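Local atomic coordinates of cellulase (Bacteroides salanitronis, PDB entry 6WQY), a protein that probably hydrolyses beta-1,4-linked glucans such as cellulose as a broad-specificity family 5 endoglucanase, this chain holding its TIM-barrel catalytic domain. Residues S74-V79 and N114-I119; A59-F64 and E109-N114. All blocks are in the same frame, centred on the assembly; numbering follows the deposited sequence.

Contact 1. Residues S74-V79 and N114-I119; sequences SVRIPV and NAIINI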
ATOM      1  N   SER A  74       7.912  -8.617  -2.404  1.00  9.20           N
ATOM      2  CA  SER A  74       7.518  -7.838  -1.245  1.00  9.07           C
ATOM      3  C   SER A  74       6.030  -8.025  -0.977  1.00  9.11           C
ATOM      4  O   SER A  74       5.244  -8.185  -1.912  1.00  9.50           O
ATOM      5  CB  SER A  74       7.775  -6.344  -1.503  1.00  9.37           C
ATOM      6  OG  SER A  74       9.131  -6.109  -1.851  1.00 10.03           O
ATOM      7  N   VAL A  75       5.639  -7.949   0.295  1.00  8.68           N
ATOM      8  CA  VAL A  75       4.233  -8.048   0.680  1.00  8.33           C
ATOM      9  C   VAL A  75       3.850  -6.853   1.529  1.00  8.65           C
ATOM     10  O   VAL A  75       4.499  -6.569   2.545  1.00 10.61           O
ATOM     11  CB  VAL A  75       3.957  -9.349   1.454  1.00  8.95           C
ATOM     12  CG1 VAL A  75       2.514  -9.421   1.884  1.00 10.51           C
ATOM     13  CG2 VAL A  75       4.305 -10.542   0.598  1.00 11.62           C
ATOM     14  N   ARG A  76       2.749  -6.196   1.164  1.00  7.71           N
ATOM     15  CA  ARG A  76       2.136  -5.194   2.019  1.00  7.85           C
ATOM     16  C   ARG A  76       1.083  -5.881   2.864  1.00  7.60           C
ATOM     17  O   ARG A  76       0.244  -6.636   2.351  1.00  8.22           O
ATOM     18  CB  ARG A  76       1.545  -4.070   1.175  1.00  7.77           C
ATOM     19  CG  ARG A  76       0.877  -2.945   1.962  1.00  8.23           C
ATOM     20  CD  ARG A  76       0.681  -1.736   1.082  1.00  7.64           C
ATOM     21  NE  ARG A  76      -0.038  -0.609   1.660  1.00  7.93           N
ATOM     22  CZ  ARG A  76      -1.343  -0.396   1.561  1.00  7.13           C
ATOM     23  NH1 ARG A  76      -2.154  -1.298   1.029  1.00  7.86           N
ATOM     24  NH2 ARG A  76      -1.828   0.752   2.014  1.00  8.22           N
ATOM     25  N   ILE A  77       1.163  -5.639   4.166  1.00  7.66           N
ATOM     26  CA  ILE A  77       0.319  -6.239   5.188  1.00  8.22           C
ATOM     27  C   ILE A  77      -0.485  -5.091   5.795  1.00  7.61           C
ATOM     28  O   ILE A  77      -0.063  -4.472   6.788  1.00  8.49           O
ATOM     29  CB  ILE A  77       1.177  -6.935   6.263  1.00  8.56           C
ATOM     30  CG1 ILE A  77       2.082  -8.013   5.656  1.00  9.57           C
ATOM     31  CG2 ILE A  77       0.283  -7.527   7.349  1.00  8.87           C
ATOM     32  CD1 ILE A  77       3.239  -8.418   6.546  1.00 11.33           C
ATOM     33  N   PRO A  78      -1.645  -4.762   5.239  1.00  7.85           N
ATOM     34  CA  PRO A  78      -2.496  -3.746   5.866  1.00  8.17           C
ATOM     35  C   PRO A  78      -2.944  -4.240   7.230  1.00  7.56           C
ATOM     36  O   PRO A  78      -3.329  -5.404   7.383  1.00  8.71           O
ATOM     37  CB  PRO A  78      -3.666  -3.603   4.894  1.00 10.15           C
ATOM     38  CG  PRO A  78      -3.580  -4.692   3.949  1.00 13.13           C
ATOM     39  CD  PRO A  78      -2.215  -5.283   3.990  1.00  7.97           C
ATOM     40  N   VAL A  79      -2.924  -3.345   8.226  1.00  7.43           N
ATOM     41  CA  VAL A  79      -3.334  -3.708   9.581  1.00  7.71           C
ATOM     42  C   VAL A  79      -4.313  -2.654  10.087  1.00  7.59           C
ATOM     43  O   VAL A  79      -3.957  -1.475  10.200  1.00  7.66           O
ATOM     44  CB  VAL A  79      -2.155  -3.813  10.564  1.00  8.01           C
ATOM     45  CG1 VAL A  79      -2.685  -4.232  11.940  1.00  8.51           C
ATOM     46  CG2 VAL A  79      -1.108  -4.790  10.073  1.00  9.04           C
ATOM     47  N   ASN A 114      10.354  -8.878   1.420  1.00  9.66           N
ATOM     48  CA  ASN A 114      10.204  -7.620   2.136  1.00  9.37           C
ATOM     49  C   ASN A 114       8.759  -7.505   2.621  1.00  9.62           C
ATOM     50  O   ASN A 114       7.866  -8.169   2.089  1.00  9.57           O
ATOM     51  CB  ASN A 114      10.520  -6.429   1.247  1.00 10.57           C
ATOM     52  CG  ASN A 114      11.899  -6.492   0.654  1.00 11.93           C
ATOM     53  OD1 ASN A 114      12.885  -6.749   1.339  1.00 11.93           O
ATOM     54  ND2 ASN A 114      11.973  -6.234  -0.647  1.00 13.72           N
ATOM     55  N   ALA A 115       8.521  -6.662   3.624  1.00  9.51           N
ATOM     56  CA  ALA A 115       7.196  -6.513   4.214  1.00  9.44           C
ATOM     57  C   ALA A 115       6.928  -5.063   4.554  1.00  8.88           C
ATOM     58  O   ALA A 115       7.825  -4.364   5.033  1.00  9.99           O
ATOM     59  CB  ALA A 115       7.074  -7.359   5.486  1.00 10.97           C
ATOM     60  N   ILE A 116       5.685  -4.627   4.350  1.00  8.31           N
ATOM     61  CA  ILE A 116       5.227  -3.308   4.776  1.00  8.07           C
ATOM     62  C   ILE A 116       4.083  -3.529   5.757  1.00  8.16           C
ATOM     63  O   ILE A 116       3.173  -4.300   5.454  1.00  9.42           O
ATOM     64  CB  ILE A 116       4.709  -2.470   3.590  1.00  8.40           C
ATOM     65  CG1 ILE A 116       5.766  -2.325   2.492  1.00  9.83           C
ATOM     66  CG2 ILE A 116       4.236  -1.099   4.086  1.00  9.70           C
ATOM     67  CD1 ILE A 116       5.268  -1.582   1.264  1.00 10.81           C
ATOM     68  N   ILE A 117       4.095  -2.845   6.907  1.00  7.92           N
ATOM     69  CA  ILE A 117       2.936  -2.817   7.805  1.00  8.26           C
ATOM     70  C   ILE A 117       2.492  -1.362   7.948  1.00  7.38           C
ATOM     71  O   ILE A 117       3.293  -0.437   7.800  1.00  8.49           O
ATOM     72  CB  ILE A 117       3.211  -3.451   9.182  1.00  8.52           C
ATOM     73  CG1 ILE A 117       4.389  -2.795   9.900  1.00  9.42           C
ATOM     74  CG2 ILE A 117       3.419  -4.958   9.027  1.00  9.93           C
ATOM     75  CD1 ILE A 117       4.617  -3.302  11.309  1.00 10.53           C
ATOM     76  N   ASN A 118       1.213  -1.160   8.276  1.00  7.58           N
ATOM     77  CA  ASN A 118       0.670   0.195   8.321  1.00  7.63           C
ATOM     78  C   ASN A 118      -0.393   0.313   9.420  1.00  7.64           C
ATOM     79  O   ASN A 118      -0.586  -0.579  10.250  1.00  8.24           O
ATOM     80  CB  ASN A 118       0.135   0.624   6.940  1.00  8.19           C
ATOM     81  CG  ASN A 118      -1.199  -0.020   6.597  1.00  7.94           C
ATOM     82  OD1 ASN A 118      -1.722  -0.834   7.366  1.00  8.04           O
ATOM     83  ND2 ASN A 118      -1.743   0.334   5.448  1.00  8.25           N
ATOM     84  N   ILE A 119      -1.039   1.480   9.439  1.00  7.60           N
ATOM     85  CA  ILE A 119      -2.334   1.709  10.081  1.00  7.74           C
ATOM     86  C   ILE A 119      -3.349   1.857   8.953  1.00  7.89           C
ATOM     87  O   ILE A 119      -3.212   2.756   8.112  1.00  8.72           O
ATOM     88  CB  ILE A 119      -2.299   2.953  10.981  1.00  8.29           C
ATOM     89  CG1 ILE A 119      -1.357   2.744  12.167  1.00  9.03           C
ATOM     90  CG2 ILE A 119      -3.708   3.314  11.431  1.00  9.47           C
ATOM     91  CD1 ILE A 119      -1.199   3.967  13.060  1.00  9.94           C
TER
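Ser74-Ile77 and Asn114-Asn118 run side by side in parallel, their axes 4.5 Å apart at closest and 16° askew. They are the second and third strands of the TIM barrel, joined through helix 95-110 in a beta-alpha-beta crossover. Val75 N donates to Asn114 O, Val75 O accepts from Ile116 N, and Ile77 N donates to Ile116 O (2.7 Å). Ser74, Arg76, Asn114 and Ile116 face the barrel interior. Val75, Ile77, Ala115 and Ile117 face the surrounding helices. At the start of the ladder, Asn114 ND2 donates to Ser74 OG (3.1 Å), which lies close to the amide plane; Leu31 O also bonds this hydroxyl, and Gln17 NE2 bonds Asn114 OD1. Arg76 stretches out with CG passing Ile116 CB at 4.2 Å. Its guanidinium forms salt bridges with Glu170 and Glu309 and bonds to Asn36 and Asn173. Asn118 ND2 sits over one guanidinium face, the two planes 80° apart. Both groups donate to Glu170 OE2, which holds them together although they do not bond each other. Asn118 CG lies between its backbone N and carbonyl carbon (chi1 76°). This brings the amide close to 74-79, where OD1 accepts a nearly straight bond from Val79 N at 2.9 Å.

Contact 2. Residues A59-F64 and E109-N114; sequences ATQALF and ESAGLN
Gln61 NE2 is gripped twice while its amide lies against Ser110: it donates to Tyr107 O and to Asp65 OD1. The first bond ties the start of helix 61-70 to the last turns of helix 95-110. These are neighbouring helices of the outer layer of the TIM barrel, and no hydrogen bond joins 59-64 directly to 109-114. The Gln61 chain leaves with CG anti to the backbone N (chi1 -175°) and then bends at chi2. The bend brings the amide across to the other helix, with OE1 3.5 Å from Ser110 CB and NE2 4.0 Å from Ala111 CB.

Both helix ends are capped. Thr60 is the N-cap of helix 61-70, and its OG1 accepts from Leu63 N at 3.2 Å. Helix 95-110 ends in a Schellman motif. There Gly112 takes positive phi (77°) and its N reaches back to Glu109 O. The chain then leads into strand 114-118, and Leu113 is directed at Phe64.

The apolar part of the contact is small and centres on Phe64. Its CB meets Ala111 CB, and its backbone O is touched by methyls of two residues, Ala111 CB at 3.5 Å and Leu113 CD1 at 3.6 Å. Neither is a polar partner, so this is plain packing. Val104 and Ala108 of helix 95-110 also pack on the Phe64 side chain. The ring is met at its edges by different groups. Thr60 O lies in the ring plane, nearest to CD1. On the CD2 side, Leu113 CD1 comes in near the plane, 3.9 Å from Phe64 CD2.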
ATOM      1  N   ALA A  59      -4.112 -16.192   7.808  1.00  9.87           N
ATOM      2  CA  ALA A  59      -2.908 -16.283   6.986  1.00 10.23           C
ATOM      3  C   ALA A  59      -1.875 -17.184   7.646  1.00 10.25           C
ATOM      4  O   ALA A  59      -1.817 -17.300   8.875  1.00 10.79           O
ATOM      5  CB  ALA A  59      -2.323 -14.891   6.752  1.00 10.99           C
ATOM      6  N   THR A  60      -1.025 -17.802   6.814  1.00 10.77           N
ATOM      7  CA  THR A  60      -0.088 -18.822   7.259  1.00 11.70           C
ATOM      8  C   THR A  60       1.272 -18.642   6.594  1.00 10.29           C
ATOM      9  O   THR A  60       1.410 -17.967   5.573  1.00 10.98           O
ATOM     10  CB  THR A  60      -0.590 -20.205   6.837  1.00 12.77           C
ATOM     11  OG1 THR A  60      -0.682 -20.198   5.396  1.00 12.99           O
ATOM     12  CG2 THR A  60      -1.934 -20.527   7.461  1.00 13.65           C
ATOM     13  N   GLN A  61       2.271 -19.325   7.163  1.00 11.42           N
ATOM     14  CA  GLN A  61       3.565 -19.424   6.498  1.00 11.18           C
ATOM     15  C   GLN A  61       3.422 -20.005   5.100  1.00 11.07           C
ATOM     16  O   GLN A  61       4.128 -19.596   4.174  1.00 12.15           O
ATOM     17  CB  GLN A  61       4.521 -20.282   7.328  1.00 12.48           C
ATOM     18  CG  GLN A  61       5.924 -20.342   6.763  1.00 12.53           C
ATOM     19  CD  GLN A  61       6.608 -19.000   6.850  1.00 11.74           C
ATOM     20  OE1 GLN A  61       6.847 -18.486   7.938  1.00 13.37           O
ATOM     21  NE2 GLN A  61       6.863 -18.390   5.710  1.00 12.43           N
ATOM     22  N   ALA A  62       2.521 -20.972   4.927  1.00 11.68           N
ATOM     23  CA  ALA A  62       2.353 -21.604   3.626  1.00 12.29           C
ATOM     24  C   ALA A  62       2.007 -20.583   2.550  1.00 11.29           C
ATOM     25  O   ALA A  62       2.466 -20.693   1.408  1.00 12.01           O
ATOM     26  CB  ALA A  62       1.289 -22.697   3.688  1.00 13.02           C
ATOM     27  N   LEU A  63       1.188 -19.586   2.881  1.00 10.83           N
ATOM     28  CA  LEU A  63       0.885 -18.530   1.915  1.00 10.64           C
ATOM     29  C   LEU A  63       2.151 -17.790   1.510  1.00  9.94           C
ATOM     30  O   LEU A  63       2.404 -17.569   0.324  1.00 10.58           O
ATOM     31  CB  LEU A  63      -0.134 -17.543   2.490  1.00 10.40           C
ATOM     32  CG  LEU A  63      -0.300 -16.267   1.656  1.00 10.24           C
ATOM     33  CD1 LEU A  63      -0.911 -16.547   0.284  1.00 10.32           C
ATOM     34  CD2 LEU A  63      -1.083 -15.230   2.428  1.00 11.16           C
ATOM     35  N   PHE A  64       2.946 -17.363   2.488  1.00 10.24           N
ATOM     36  CA  PHE A  64       4.128 -16.562   2.183  1.00 10.58           C
ATOM     37  C   PHE A  64       5.165 -17.364   1.423  1.00 10.93           C
ATOM     38  O   PHE A  64       5.820 -16.830   0.521  1.00 10.63           O
ATOM     39  CB  PHE A  64       4.647 -15.909   3.463  1.00 10.10           C
ATOM     40  CG  PHE A  64       3.794 -14.751   3.897  1.00  9.58           C
ATOM     41  CD1 PHE A  64       2.607 -14.950   4.575  1.00 10.60           C
ATOM     42  CD2 PHE A  64       4.167 -13.456   3.584  1.00 11.41           C
ATOM     43  CE1 PHE A  64       1.812 -13.872   4.932  1.00 10.87           C
ATOM     44  CE2 PHE A  64       3.399 -12.382   3.949  1.00 12.43           C
ATOM     45  CZ  PHE A  64       2.215 -12.587   4.620  1.00 12.11           C
ATOM     46  N   GLU A 109       9.360 -12.613   6.525  1.00 11.77           N
ATOM     47  CA  GLU A 109      10.788 -12.664   6.759  1.00 12.68           C
ATOM     48  C   GLU A 109      11.329 -14.050   6.438  1.00 12.22           C
ATOM     49  O   GLU A 109      12.334 -14.191   5.736  1.00 13.23           O
ATOM     50  CB  GLU A 109      11.079 -12.316   8.215  1.00 12.68           C
ATOM     51  CG  GLU A 109      12.553 -12.107   8.490  1.00 14.21           C
ATOM     52  CD  GLU A 109      12.847 -11.749   9.931  1.00 15.09           C
ATOM     53  OE1 GLU A 109      11.942 -11.886  10.777  1.00 17.95           O
ATOM     54  OE2 GLU A 109      13.982 -11.328  10.211  1.00 17.63           O
ATOM     55  N   SER A 110      10.664 -15.087   6.956  0.50 11.52           N
ATOM     56  CA  SER A 110      11.091 -16.468   6.759  0.50 11.48           C
ATOM     57  C   SER A 110      11.142 -16.823   5.283  0.50 12.12           C
ATOM     58  O   SER A 110      12.033 -17.556   4.840  0.50 13.35           O
ATOM     59  CB  SER A 110      10.118 -17.396   7.495  0.50 12.27           C
ATOM     60  OG  SER A 110      10.391 -18.756   7.189  0.50 13.49           O
ATOM     61  N   ALA A 111      10.175 -16.341   4.513  1.00 11.62           N
ATOM     62  CA  ALA A 111      10.089 -16.620   3.087  1.00 11.94           C
ATOM     63  C   ALA A 111      11.001 -15.756   2.240  1.00 12.56           C
ATOM     64  O   ALA A 111      10.998 -15.912   1.011  1.00 13.95           O
ATOM     65  CB  ALA A 111       8.639 -16.485   2.620  1.00 12.51           C
ATOM     66  N   GLY A 112      11.784 -14.865   2.841  1.00 11.74           N
ATOM     67  CA  GLY A 112      12.701 -14.051   2.072  1.00 13.31           C
ATOM     68  C   GLY A 112      12.045 -12.905   1.345  1.00 11.60           C
ATOM     69  O   GLY A 112      12.542 -12.478   0.300  1.00 12.13           O
ATOM     70  N   LEU A 113      10.938 -12.398   1.866  1.00 10.50           N
ATOM     71  CA  LEU A 113      10.202 -11.292   1.278  1.00 10.19           C
ATOM     72  C   LEU A 113      10.419 -10.026   2.093  1.00 10.11           C
ATOM     73  O   LEU A 113      10.619 -10.075   3.312  1.00 11.72           O
ATOM     74  CB  LEU A 113       8.711 -11.630   1.254  1.00 10.24           C
ATOM     75  CG  LEU A 113       8.331 -12.862   0.436  1.00 10.96           C
ATOM     76  CD1 LEU A 113       6.962 -13.378   0.818  1.00 12.62           C
ATOM     77  CD2 LEU A 113       8.377 -12.531  -1.051  1.00 13.23           C
ATOM     78  N   ASN A 114      10.354  -8.878   1.420  1.00  9.66           N
ATOM     79  CA  ASN A 114      10.204  -7.620   2.136  1.00  9.37           C
ATOM     80  C   ASN A 114       8.759  -7.505   2.621  1.00  9.62           C
ATOM     81  O   ASN A 114       7.866  -8.169   2.089  1.00  9.57           O
ATOM     82  CB  ASN A 114      10.520  -6.429   1.247  1.00 10.57           C
ATOM     83  CG  ASN A 114      11.899  -6.492   0.654  1.00 11.93           C
ATOM     84  OD1 ASN A 114      12.885  -6.749   1.339  1.00 11.93           O
ATOM     85  ND2 ASN A 114      11.973  -6.234  -0.647  1.00 13.72           N
TER

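From the N terminus the chain passes 59-64, then 74-79, then 109-114 and 114-119, so the two contacts cross. Contact 2 closes a loop that starts at helix 61-70 and takes in strand 74-77 and most of helix 95-110. Contact 1 closes the beta-alpha-beta loop from strand 74-77 through helix 95-110 to strand 114-118; it starts inside the loop of contact 2 and ends just past it. Asn114 belongs to both contacts. Contact 1 joins two strands of the barrel wall; contact 2 joins the two helices that precede those strands. Strand and helix layers meet at Val75: its CG1 packs on Phe64 CE2 at 3.7 Å and its CG2 on Leu113 CD1 at 3.9 Å.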